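Local coordinates for protein phytochromobilin synthase (Solanum lycopersicum, PDB 6KME) that binds biliverdin IX alpha and probably reduces it, with electrons from ferredoxin, to phytochromobilin, the chromophore of plant phytochromes, at residues A[159-164]-A[191-196]; A[67-72]-A[246-251]; A[172-177]-A[276-281]. The protein carries 1 engineered substitution. All blocks are in the same frame, centred on the assembly; numbering follows the deposited sequence. Where two conformers were deposited one is given.

Overall arrangement
All three contacts are small and carried largely by side-chain carbon, yet they sit in different places around the seven-stranded antiparallel sheet. Interaction 1 joins the end of helix 151-160 to helix 188-211 and is partly buried, with L160 at the surface. Interaction 2 is fully buried and purely aliphatic where it touches, pairing strand 69-77 with helix 242-249; a magnesium ion is bound beside it at the exposed D67. Interaction 3 is aromatic, with an arginine and a water at its margin, and it alone has residues that touch biliverdin. No element is shared between the three, whose centres lie 26 to 29 Å apart.

Interaction 1. Residues A[159-164]-A[191-196]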
loop_
_atom_site.group_PDB
_atom_site.type_symbol
_atom_site.label_atom_id
_atom_site.label_comp_id
_atom_site.label_asym_id
_atom_site.label_seq_id
_atom_site.Cartn_x
_atom_site.Cartn_y
_atom_site.Cartn_z
ATOM N N LYS A 159 7.181 -18.833 -0.222
ATOM C CA LYS A 159 7.389 -20.078 -0.955
ATOM C C LYS A 159 6.356 -20.252 -2.063
ATOM O O LYS A 159 6.686 -20.730 -3.152
ATOM C CB LYS A 159 7.346 -21.268 0.005
ATOM C CG LYS A 159 8.398 -21.216 1.098
ATOM C CD LYS A 159 8.319 -22.438 1.998
ATOM C CE LYS A 159 9.264 -22.319 3.183
ATOM N NZ LYS A 159 9.189 -23.514 4.069
ATOM N N LEU A 160 5.112 -19.842 -1.810
ATOM C CA LEU A 160 3.997 -20.064 -2.725
ATOM C C LEU A 160 3.837 -18.966 -3.769
ATOM O O LEU A 160 3.271 -19.220 -4.836
ATOM C CB LEU A 160 2.685 -20.169 -1.935
ATOM C CG LEU A 160 2.615 -21.139 -0.758
ATOM C CD1 LEU A 160 1.273 -20.979 -0.079
ATOM C CD2 LEU A 160 2.817 -22.566 -1.226
ATOM N N LEU A 161 4.270 -17.742 -3.461
ATOM C CA LEU A 161 4.146 -16.573 -4.332
ATOM C C LEU A 161 5.552 -16.013 -4.503
ATOM O O LEU A 161 6.000 -15.172 -3.703
ATOM C CB LEU A 161 3.190 -15.531 -3.741
ATOM C CG LEU A 161 1.714 -15.931 -3.561
ATOM C CD1 LEU A 161 0.939 -14.947 -2.680
ATOM C CD2 LEU A 161 1.018 -16.081 -4.922
ATOM N N PRO A 162 6.271 -16.422 -5.547
ATOM C CA PRO A 162 7.711 -16.138 -5.619
ATOM C C PRO A 162 8.032 -14.670 -5.859
ATOM O O PRO A 162 7.247 -13.915 -6.445
ATOM C CB PRO A 162 8.173 -16.998 -6.801
ATOM C CG PRO A 162 6.954 -17.126 -7.660
ATOM C CD PRO A 162 5.803 -17.218 -6.697
ATOM N N TRP A 163 9.230 -14.284 -5.417
ATOM C CA TRP A 163 9.741 -12.930 -5.628
ATOM C C TRP A 163 9.519 -12.462 -7.066
ATOM O O TRP A 163 9.835 -13.173 -8.024
ATOM C CB TRP A 163 11.231 -12.902 -5.278
ATOM C CG TRP A 163 11.858 -11.547 -5.294
ATOM C CD1 TRP A 163 12.834 -11.099 -6.156
ATOM C CD2 TRP A 163 11.580 -10.460 -4.399
ATOM N NE1 TRP A 163 13.169 -9.802 -5.852
ATOM C CE2 TRP A 163 12.410 -9.381 -4.785
ATOM C CE3 TRP A 163 10.699 -10.288 -3.315
ATOM C CZ2 TRP A 163 12.397 -8.154 -4.122
ATOM C CZ3 TRP A 163 10.683 -9.069 -2.663
ATOM C CH2 TRP A 163 11.532 -8.016 -3.065
ATOM N N GLY A 164 8.966 -11.260 -7.215
ATOM C CA GLY A 164 8.613 -10.731 -8.527
ATOM C C GLY A 164 9.791 -10.323 -9.399
ATOM O O GLY A 164 9.588 -10.070 -10.592
ATOM N N HIS A 191 -4.825 -17.673 -7.811
ATOM C CA HIS A 191 -5.730 -16.699 -7.205
ATOM C C HIS A 191 -6.242 -17.172 -5.851
ATOM O O HIS A 191 -6.460 -16.351 -4.948
ATOM C CB HIS A 191 -6.881 -16.394 -8.160
ATOM C CG HIS A 191 -6.484 -15.493 -9.294
ATOM N ND1 HIS A 191 -6.772 -15.775 -10.611
ATOM C CD2 HIS A 191 -5.811 -14.316 -9.301
ATOM C CE1 HIS A 191 -6.298 -14.811 -11.382
ATOM N NE2 HIS A 191 -5.712 -13.912 -10.610
ATOM N N SER A 192 -6.440 -18.483 -5.691
ATOM C CA SER A 192 -6.791 -19.022 -4.381
ATOM C C SER A 192 -5.697 -18.732 -3.358
ATOM O O SER A 192 -5.989 -18.346 -2.222
ATOM C CB SER A 192 -7.054 -20.527 -4.491
ATOM O OG SER A 192 -7.172 -21.125 -3.210
ATOM N N VAL A 193 -4.430 -18.897 -3.746
ATOM C CA VAL A 193 -3.328 -18.590 -2.835
ATOM C C VAL A 193 -3.302 -17.102 -2.504
ATOM O O VAL A 193 -3.099 -16.708 -1.343
ATOM C CB VAL A 193 -1.996 -19.062 -3.442
ATOM C CG1 VAL A 193 -0.838 -18.637 -2.571
ATOM C CG2 VAL A 193 -2.008 -20.576 -3.599
ATOM N N LEU A 194 -3.510 -16.252 -3.514
ATOM C CA LEU A 194 -3.509 -14.812 -3.287
ATOM C C LEU A 194 -4.596 -14.406 -2.306
ATOM O O LEU A 194 -4.371 -13.553 -1.437
ATOM C CB LEU A 194 -3.703 -14.078 -4.612
ATOM C CG LEU A 194 -3.818 -12.557 -4.513
ATOM C CD1 LEU A 194 -2.539 -11.962 -3.944
ATOM C CD2 LEU A 194 -4.155 -11.939 -5.880
ATOM N N PHE A 195 -5.793 -14.984 -2.451
ATOM C CA PHE A 195 -6.874 -14.688 -1.517
ATOM C C PHE A 195 -6.503 -15.110 -0.100
ATOM O O PHE A 195 -6.694 -14.347 0.852
ATOM C CB PHE A 195 -8.165 -15.376 -1.972
ATOM C CG PHE A 195 -8.976 -14.564 -2.950
ATOM C CD1 PHE A 195 -8.374 -13.970 -4.054
ATOM C CD2 PHE A 195 -10.345 -14.409 -2.774
ATOM C CE1 PHE A 195 -9.121 -13.225 -4.961
ATOM C CE2 PHE A 195 -11.095 -13.662 -3.676
ATOM C CZ PHE A 195 -10.483 -13.073 -4.770
ATOM N N SER A 196 -5.954 -16.319 0.061
ATOM C CA SER A 196 -5.561 -16.785 1.391
ATOM C C SER A 196 -4.514 -15.866 2.014
ATOM O O SER A 196 -4.546 -15.609 3.223
ATOM C CB SER A 196 -5.027 -18.215 1.314
ATOM O OG SER A 196 -6.035 -19.119 0.893
#
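V193 lays its CG1 methyl over two consecutive leucines, L160 and L161, and this one methyl makes most of the contact. CG1 stands anti to the backbone N (chi1 175°), and that rotation carries it off helix 188-211 to where the other chain segment passes. Its nearest neighbour there is the branch carbon of L161, with V193 CG1 3.8 Å from L161 CG. The two L161 methyls follow closely, CD2 at 3.9 Å from the same V193 CG1, so the valine methyl rests against the whole fork of the leucine instead of one tip. The two side chains run past each other in opposite directions. L160 comes in at a slant and offers its stem as well as a branch: L160 CB is 3.9 Å and L160 CD1 4.0 Å from V193 CG1.

L161 also reaches one residue further along the helix, where its CD1 comes to 4.5 Å from L194 CA, a looser touch on the backbone. L161 has extended backbone angles, which probably lets both leucines point at V193. L161 is buried while L160 lies exposed, so the contact is sealed on one side and reaches the protein surface on the other.

In the fold, L161 packs down on I180, T182 and F184 of the edge strand 180-185, and L194 covers F184 and also F117 of strand 112-119. Helix 188-211 thus lies across the sheet beside the end of helix 151-160, while F195 packs against K35 and L36 of helix 34-47.

Interaction 2. Residues A[67-72]-A[246-251]; sequences DKTELQ and KRLIGE. With MG (magnesium ion), chain C.
No flat group enters the join of T69 and L71 with L248 and I249, so there are no ring faces or edges to assign; methyl groups do the touching. The T69 and L248 side chains meet at about a right angle, with L248 CD2 4.1 Å from T69 CB. The other branch of L248 turns to the next inward residue of the strand, its CD1 4.3 Å from L71 CD1. I249 CG2 sits against both L71 methyls, CD1 and CD2, at 4.2 Å from each; the I249 rotation that puts CG1 between N and C (chi1 59°) is what presents CG2 to them. These are ordinary van der Waals contacts without strain.

The planar carboxylate of D67 lies to one side. It grips magnesium through one oxygen, OD1 at 2.3 Å from the metal, and three waters bind the same ion. OD2 is not a ligand.

G250 ends the helix with positive phi, and L248 is also tied by backbone hydrogen bonding to M65. L87 and I89 of the neighbouring strand 81-91 extend the surface, I89 touching both L71 and L248. The helix thus packs on one face of the central antiparallel sheet, as in the alpha/beta/alpha sandwich of ferredoxin-dependent bilin reductases.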
loop_
_atom_site.group_PDB
_atom_site.type_symbol
_atom_site.label_atom_id
_atom_site.label_comp_id
_atom_site.label_asym_id
_atom_site.label_seq_id
_atom_site.Cartn_x
_atom_site.Cartn_y
_atom_site.Cartn_z
ATOM N N ASP A 67 -16.562 5.105 -20.926
ATOM C CA ASP A 67 -17.744 4.545 -20.276
ATOM C C ASP A 67 -17.711 3.023 -20.132
ATOM O O ASP A 67 -18.705 2.439 -19.691
ATOM C CB ASP A 67 -19.030 4.965 -21.003
ATOM C CG ASP A 67 -19.232 6.477 -21.025
ATOM O OD1 ASP A 67 -18.818 7.154 -20.059
ATOM O OD2 ASP A 67 -19.806 6.992 -22.010
ATOM N N LYS A 68 -16.598 2.359 -20.460
ATOM C CA LYS A 68 -16.533 0.900 -20.398
ATOM C C LYS A 68 -15.988 0.357 -19.080
ATOM O O LYS A 68 -16.054 -0.858 -18.858
ATOM C CB LYS A 68 -15.666 0.346 -21.537
ATOM C CG LYS A 68 -16.113 0.699 -22.945
ATOM C CD LYS A 68 -15.269 -0.074 -23.956
ATOM C CE LYS A 68 -14.983 0.729 -25.219
ATOM N NZ LYS A 68 -16.189 0.898 -26.069
ATOM N N THR A 69 -15.436 1.199 -18.210
ATOM C CA THR A 69 -14.818 0.724 -16.979
ATOM C C THR A 69 -15.327 1.535 -15.797
ATOM O O THR A 69 -15.417 2.764 -15.867
ATOM C CB THR A 69 -13.284 0.808 -17.058
ATOM O OG1 THR A 69 -12.827 0.090 -18.211
ATOM C CG2 THR A 69 -12.663 0.189 -15.825
ATOM N N GLU A 70 -15.659 0.854 -14.707
ATOM C CA GLU A 70 -16.161 1.522 -13.515
ATOM C C GLU A 70 -15.125 1.438 -12.405
ATOM O O GLU A 70 -14.545 0.373 -12.160
ATOM C CB GLU A 70 -17.488 0.914 -13.056
ATOM C CG GLU A 70 -18.109 1.662 -11.885
ATOM C CD GLU A 70 -19.259 0.898 -11.250
ATOM O OE1 GLU A 70 -19.695 -0.121 -11.831
ATOM O OE2 GLU A 70 -19.716 1.313 -10.163
ATOM N N LEU A 71 -14.884 2.568 -11.754
ATOM C CA LEU A 71 -14.041 2.632 -10.571
ATOM C C LEU A 71 -14.969 2.752 -9.371
ATOM O O LEU A 71 -15.825 3.643 -9.338
ATOM C CB LEU A 71 -13.076 3.820 -10.639
ATOM C CG LEU A 71 -11.951 3.854 -11.694
ATOM C CD1 LEU A 71 -12.465 3.899 -13.135
ATOM C CD2 LEU A 71 -11.062 5.056 -11.412
ATOM N N GLN A 72 -14.832 1.842 -8.414
ATOM C CA GLN A 72 -15.666 1.833 -7.218
ATOM C C GLN A 72 -14.801 2.151 -6.009
ATOM O O GLN A 72 -13.745 1.536 -5.815
ATOM C CB GLN A 72 -16.355 0.481 -7.035
ATOM C CG GLN A 72 -17.154 0.023 -8.237
ATOM C CD GLN A 72 -17.041 -1.475 -8.459
ATOM O OE1 GLN A 72 -17.630 -2.269 -7.723
ATOM N NE2 GLN A 72 -16.268 -1.870 -9.470
ATOM N N LYS A 246 -4.699 7.581 -15.173
ATOM C CA LYS A 246 -4.740 8.707 -16.106
ATOM C C LYS A 246 -5.387 8.319 -17.425
ATOM O O LYS A 246 -6.142 9.108 -18.009
ATOM C CB LYS A 246 -3.330 9.260 -16.334
ATOM C CG LYS A 246 -2.806 9.931 -15.076
ATOM C CD LYS A 246 -1.369 10.391 -15.201
ATOM C CE LYS A 246 -0.897 11.044 -13.899
ATOM N NZ LYS A 246 0.511 11.534 -14.007
ATOM N N ARG A 247 -5.117 7.105 -17.912
ATOM C CA ARG A 247 -5.742 6.641 -19.148
ATOM C C ARG A 247 -7.246 6.455 -18.976
ATOM O O ARG A 247 -8.023 6.711 -19.904
ATOM C CB ARG A 247 -5.088 5.333 -19.605
ATOM C CG ARG A 247 -5.945 4.527 -20.574
ATOM C CD ARG A 247 -5.167 3.434 -21.295
ATOM N NE ARG A 247 -4.551 2.464 -20.393
ATOM C CZ ARG A 247 -5.219 1.535 -19.716
ATOM N NH1 ARG A 247 -6.539 1.452 -19.818
ATOM N NH2 ARG A 247 -4.562 0.694 -18.934
ATOM N N LEU A 248 -7.680 6.009 -17.790
ATOM C CA LEU A 248 -9.100 5.713 -17.590
ATOM C C LEU A 248 -9.930 6.987 -17.452
ATOM O O LEU A 248 -10.940 7.152 -18.146
ATOM C CB LEU A 248 -9.284 4.820 -16.359
ATOM C CG LEU A 248 -8.796 3.369 -16.487
ATOM C CD1 LEU A 248 -8.886 2.677 -15.130
ATOM C CD2 LEU A 248 -9.618 2.622 -17.508
ATOM N N ILE A 249 -9.531 7.901 -16.559
ATOM C CA ILE A 249 -10.388 9.033 -16.221
ATOM C C ILE A 249 -9.750 10.383 -16.543
ATOM O O ILE A 249 -10.335 11.432 -16.233
ATOM C CB ILE A 249 -10.823 8.977 -14.744
ATOM C CG1 ILE A 249 -9.608 8.987 -13.798
ATOM C CG2 ILE A 249 -11.729 7.771 -14.497
ATOM C CD1 ILE A 249 -10.032 9.097 -12.276
ATOM N N GLY A 250 -8.582 10.390 -17.185
ATOM C CA GLY A 250 -7.931 11.626 -17.577
ATOM C C GLY A 250 -7.020 12.157 -16.482
ATOM O O GLY A 250 -7.128 11.800 -15.313
ATOM N N GLU A 251 -6.093 13.030 -16.878
ATOM C CA GLU A 251 -5.059 13.471 -15.940
ATOM C C GLU A 251 -5.638 14.249 -14.760
ATOM O O GLU A 251 -5.219 14.047 -13.615
ATOM C CB GLU A 251 -4.009 14.323 -16.659
ATOM C CG GLU A 251 -3.082 15.025 -15.674
ATOM C CD GLU A 251 -1.721 15.369 -16.252
ATOM O OE1 GLU A 251 -0.817 14.504 -16.202
ATOM O OE2 GLU A 251 -1.556 16.507 -16.743
HETATM MG MG MG C . -18.878 9.351 -19.309
HETATM O O HOH W 1 -17.258 9.800 -20.578
HETATM O O HOH W 2 -17.450 8.944 -17.832
HETATM O O HOH W 3 -20.323 8.487 -18.016
#

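Interaction 3. Residues A[172-177]-A[276-281]; sequences LRFFSP and DYFPEY. With BLA (biliverdine IX alpha), chain B.
The biliverdin pocket takes part of its wall from loop 172-177, and it is here that F174 and R173 meet F278, just past helix 274-277. F174 bridges the pigment and the turn that follows this helix. Its stem touches the pigment, CB lying 3.7 Å from the vinyl carbon CBB of biliverdin, while the far end of the ring points to F278, with F174 CZ 4.1 Å from F278 CZ. The second ring's CZ arrives at the edge of F174, near its plane, so the two phenylalanines do not stack. W234 joins them, stacked with F174 and edge-to-face with F278.

R173, modelled in two conformers of which one is described, runs extended from CG to NE and brings NH1 to 3.7 Å from F278 CD1. The ring carbon lies at the guanidinium's edge and the two planes are 21° apart, so this is an alongside contact rather than a cation stacked on a ring. NH1 donates to a water (water 4) at 3.0 Å, and that water donates to E280 OE1 at 2.6 Å. The charges are bridged through water, not paired directly.

F175 takes no part in the F278 contact; its ring lies against the pigment, CE1 3.8 Å from biliverdin CAB and CZ 3.9 Å from C4B, and it also touches V127, D129 and N131 of strand 123-131. With the ring of F175 cut back to an alanine, the end ring of the pigment that carries CAB and the lactam oxygen OB is likely to lose carbon surface it rests on and be freer to shift.

The chemistry therefore grades from carbon against pigment to a water-linked arginine and glutamate at the outer side, and in this conformer R173 probably adds some electrostatic attraction to E280 to a contact otherwise held by dispersion.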
loop_
_atom_site.group_PDB
_atom_site.type_symbol
_atom_site.label_atom_id
_atom_site.label_comp_id
_atom_site.label_asym_id
_atom_site.label_seq_id
_atom_site.Cartn_x
_atom_site.Cartn_y
_atom_site.Cartn_z
ATOM N N LEU A 172 11.903 -0.284 -1.948
ATOM C CA LEU A 172 12.289 -1.120 -0.813
ATOM C C LEU A 172 12.355 -0.330 0.486
ATOM O O LEU A 172 12.206 -0.912 1.567
ATOM C CB LEU A 172 13.638 -1.793 -1.059
ATOM C CG LEU A 172 13.708 -3.173 -1.720
ATOM C CD1 LEU A 172 14.934 -3.893 -1.183
ATOM C CD2 LEU A 172 12.488 -4.018 -1.491
ATOM N N ARG A 173 12.609 0.980 0.409
ATOM C CA ARG A 173 12.578 1.845 1.589
ATOM C C ARG A 173 11.287 1.674 2.379
ATOM O O ARG A 173 11.254 1.944 3.584
ATOM C CB ARG A 173 12.723 3.325 1.179
ATOM C CG ARG A 173 13.999 3.675 0.389
ATOM C CD ARG A 173 13.956 5.072 -0.290
ATOM N NE ARG A 173 15.218 5.371 -0.989
ATOM C CZ ARG A 173 15.488 6.511 -1.628
ATOM N NH1 ARG A 173 14.579 7.479 -1.671
ATOM N NH2 ARG A 173 16.669 6.685 -2.234
ATOM N N PHE A 174 10.210 1.254 1.708
ATOM C CA PHE A 174 8.876 1.218 2.288
ATOM C C PHE A 174 8.345 -0.190 2.546
ATOM O O PHE A 174 7.232 -0.326 3.063
ATOM C CB PHE A 174 7.905 1.997 1.378
ATOM C CG PHE A 174 8.359 3.404 1.087
ATOM C CD1 PHE A 174 8.215 4.410 2.046
ATOM C CD2 PHE A 174 8.980 3.717 -0.125
ATOM C CE1 PHE A 174 8.651 5.712 1.794
ATOM C CE2 PHE A 174 9.416 5.023 -0.388
ATOM C CZ PHE A 174 9.251 6.021 0.576
ATOM N N PHE A 175 9.097 -1.236 2.221
ATOM C CA PHE A 175 8.588 -2.597 2.352
ATOM C C PHE A 175 9.110 -3.248 3.629
ATOM O O PHE A 175 10.207 -2.940 4.101
ATOM C CB PHE A 175 8.980 -3.451 1.140
ATOM C CG PHE A 175 8.235 -3.106 -0.125
ATOM C CD1 PHE A 175 7.148 -2.232 -0.104
ATOM C CD2 PHE A 175 8.615 -3.665 -1.339
ATOM C CE1 PHE A 175 6.464 -1.920 -1.263
ATOM C CE2 PHE A 175 7.922 -3.353 -2.519
ATOM C CZ PHE A 175 6.854 -2.487 -2.476
ATOM N N SER A 176 8.313 -4.156 4.180
ATOM C CA SER A 176 8.662 -4.911 5.378
ATOM C C SER A 176 9.350 -6.213 4.993
ATOM O O SER A 176 9.357 -6.597 3.825
ATOM C CB SER A 176 7.397 -5.185 6.184
ATOM O OG SER A 176 6.855 -6.443 5.833
ATOM N N PRO A 177 9.942 -6.929 5.960
ATOM C CA PRO A 177 10.556 -8.230 5.641
ATOM C C PRO A 177 9.563 -9.316 5.260
ATOM O O PRO A 177 10.001 -10.381 4.819
ATOM C CB PRO A 177 11.297 -8.612 6.937
ATOM C CG PRO A 177 11.356 -7.353 7.757
ATOM C CD PRO A 177 10.146 -6.568 7.375
ATOM N N ASP A 276 11.328 17.978 -1.242
ATOM C CA ASP A 276 11.898 18.148 0.092
ATOM C C ASP A 276 12.341 16.808 0.674
ATOM O O ASP A 276 13.386 16.724 1.329
ATOM C CB ASP A 276 10.891 18.820 1.033
ATOM C CG ASP A 276 10.665 20.281 0.715
ATOM O OD1 ASP A 276 11.576 20.937 0.161
ATOM O OD2 ASP A 276 9.562 20.776 1.026
ATOM N N TYR A 277 11.556 15.751 0.453
ATOM C CA TYR A 277 11.894 14.441 1.007
ATOM C C TYR A 277 12.909 13.706 0.140
ATOM O O TYR A 277 13.750 12.962 0.659
ATOM C CB TYR A 277 10.646 13.563 1.137
ATOM C CG TYR A 277 9.637 13.978 2.181
ATOM C CD1 TYR A 277 9.948 13.931 3.543
ATOM C CD2 TYR A 277 8.354 14.376 1.810
ATOM C CE1 TYR A 277 9.019 14.313 4.509
ATOM C CE2 TYR A 277 7.413 14.749 2.771
ATOM C CZ TYR A 277 7.754 14.707 4.118
ATOM O OH TYR A 277 6.828 15.072 5.071
ATOM N N PHE A 278 12.823 13.867 -1.181
ATOM C CA PHE A 278 13.624 13.086 -2.127
ATOM C C PHE A 278 14.332 14.034 -3.099
ATOM O O PHE A 278 14.011 14.084 -4.295
ATOM C CB PHE A 278 12.739 12.060 -2.843
ATOM C CG PHE A 278 11.814 11.297 -1.899
ATOM C CD1 PHE A 278 12.315 10.299 -1.068
ATOM C CD2 PHE A 278 10.462 11.610 -1.820
ATOM C CE1 PHE A 278 11.481 9.618 -0.182
ATOM C CE2 PHE A 278 9.615 10.933 -0.932
ATOM C CZ PHE A 278 10.126 9.945 -0.106
ATOM N N PRO A 279 15.331 14.785 -2.615
ATOM C CA PRO A 279 15.991 15.788 -3.470
ATOM C C PRO A 279 16.772 15.202 -4.630
ATOM O O PRO A 279 17.170 15.973 -5.517
ATOM C CB PRO A 279 16.931 16.511 -2.496
ATOM C CG PRO A 279 17.214 15.483 -1.442
ATOM C CD PRO A 279 15.899 14.774 -1.255
ATOM N N GLU A 280 17.023 13.883 -4.632
ATOM C CA GLU A 280 17.692 13.229 -5.754
ATOM C C GLU A 280 16.901 13.380 -7.046
ATOM O O GLU A 280 17.484 13.344 -8.142
ATOM C CB GLU A 280 17.908 11.739 -5.455
ATOM C CG GLU A 280 18.888 11.458 -4.328
ATOM C CD GLU A 280 18.261 11.630 -2.946
ATOM O OE1 GLU A 280 17.018 11.771 -2.864
ATOM O OE2 GLU A 280 19.016 11.627 -1.946
ATOM N N TYR A 281 15.586 13.548 -6.937
ATOM C CA TYR A 281 14.676 13.683 -8.070
ATOM C C TYR A 281 14.563 15.107 -8.597
ATOM O O TYR A 281 13.797 15.333 -9.538
ATOM C CB TYR A 281 13.271 13.182 -7.692
ATOM C CG TYR A 281 13.158 11.683 -7.603
ATOM C CD1 TYR A 281 13.547 11.006 -6.453
ATOM C CD2 TYR A 281 12.672 10.936 -8.675
ATOM C CE1 TYR A 281 13.455 9.620 -6.366
ATOM C CE2 TYR A 281 12.584 9.541 -8.597
ATOM C CZ TYR A 281 12.973 8.895 -7.430
ATOM O OH TYR A 281 12.878 7.514 -7.325
HETATM C CHA BLA B . 3.778 -2.545 -11.401
HETATM N NA BLA B . 3.462 -1.943 -8.899
HETATM C C1A BLA B . 4.264 -2.366 -9.972
HETATM C C2A BLA B . 5.617 -2.572 -9.453
HETATM C C3A BLA B . 5.586 -2.248 -8.026
HETATM C C4A BLA B . 4.242 -1.859 -7.709
HETATM C CMA BLA B . 6.717 -2.308 -6.997
HETATM C CAA BLA B . 6.801 -3.018 -10.357
HETATM C CBA BLA B . 7.333 -1.821 -11.098
HETATM C CGA BLA B . 8.457 -1.106 -10.263
HETATM O O1A BLA B . 9.310 -1.878 -9.935
HETATM O O2A BLA B . 8.265 0.066 -10.117
HETATM C CHB BLA B . 3.656 -1.450 -6.351
HETATM N NB BLA B . 5.365 -0.037 -5.357
HETATM C C1B BLA B . 4.047 -0.550 -5.365
HETATM C C2B BLA B . 3.559 -0.228 -3.888
HETATM C C3B BLA B . 4.459 0.630 -3.267
HETATM C C4B BLA B . 5.628 0.810 -4.238
HETATM C CMB BLA B . 2.164 -0.633 -3.449
HETATM O OB BLA B . 6.615 1.527 -4.197
HETATM C CAB BLA B . 4.651 1.351 -1.956
HETATM C CBB BLA B . 5.520 2.240 -1.420
HETATM N NC BLA B . -0.990 -0.924 -9.744
HETATM C C1C BLA B . -1.769 -0.563 -8.620
HETATM C C2C BLA B . -3.066 0.025 -9.192
HETATM C C3C BLA B . -2.970 -0.031 -10.583
HETATM C C4C BLA B . -1.610 -0.653 -10.979
HETATM C CMC BLA B . -4.136 0.529 -8.215
HETATM O OC BLA B . -1.296 -0.772 -7.515
HETATM C CAC BLA B . -4.002 0.436 -11.546
HETATM C CBC BLA B . -4.903 1.444 -11.527
HETATM C CHD BLA B . -0.950 -0.951 -12.142
HETATM N ND BLA B . 1.402 -1.705 -11.358
HETATM C C1D BLA B . 0.477 -1.449 -12.283
HETATM C C2D BLA B . 0.974 -1.723 -13.692
HETATM C C3D BLA B . 2.274 -2.176 -13.572
HETATM C C4D BLA B . 2.611 -2.182 -12.052
HETATM C CMD BLA B . 0.068 -1.484 -14.886
HETATM C CAD BLA B . 3.319 -2.618 -14.604
HETATM C CBD BLA B . 3.882 -1.477 -15.429
HETATM C CGD BLA B . 4.823 -0.470 -14.634
HETATM O O1D BLA B . 4.493 0.688 -14.824
HETATM O O2D BLA B . 5.703 -1.020 -13.984
HETATM O O HOH W 4 15.359 9.777 -3.391
#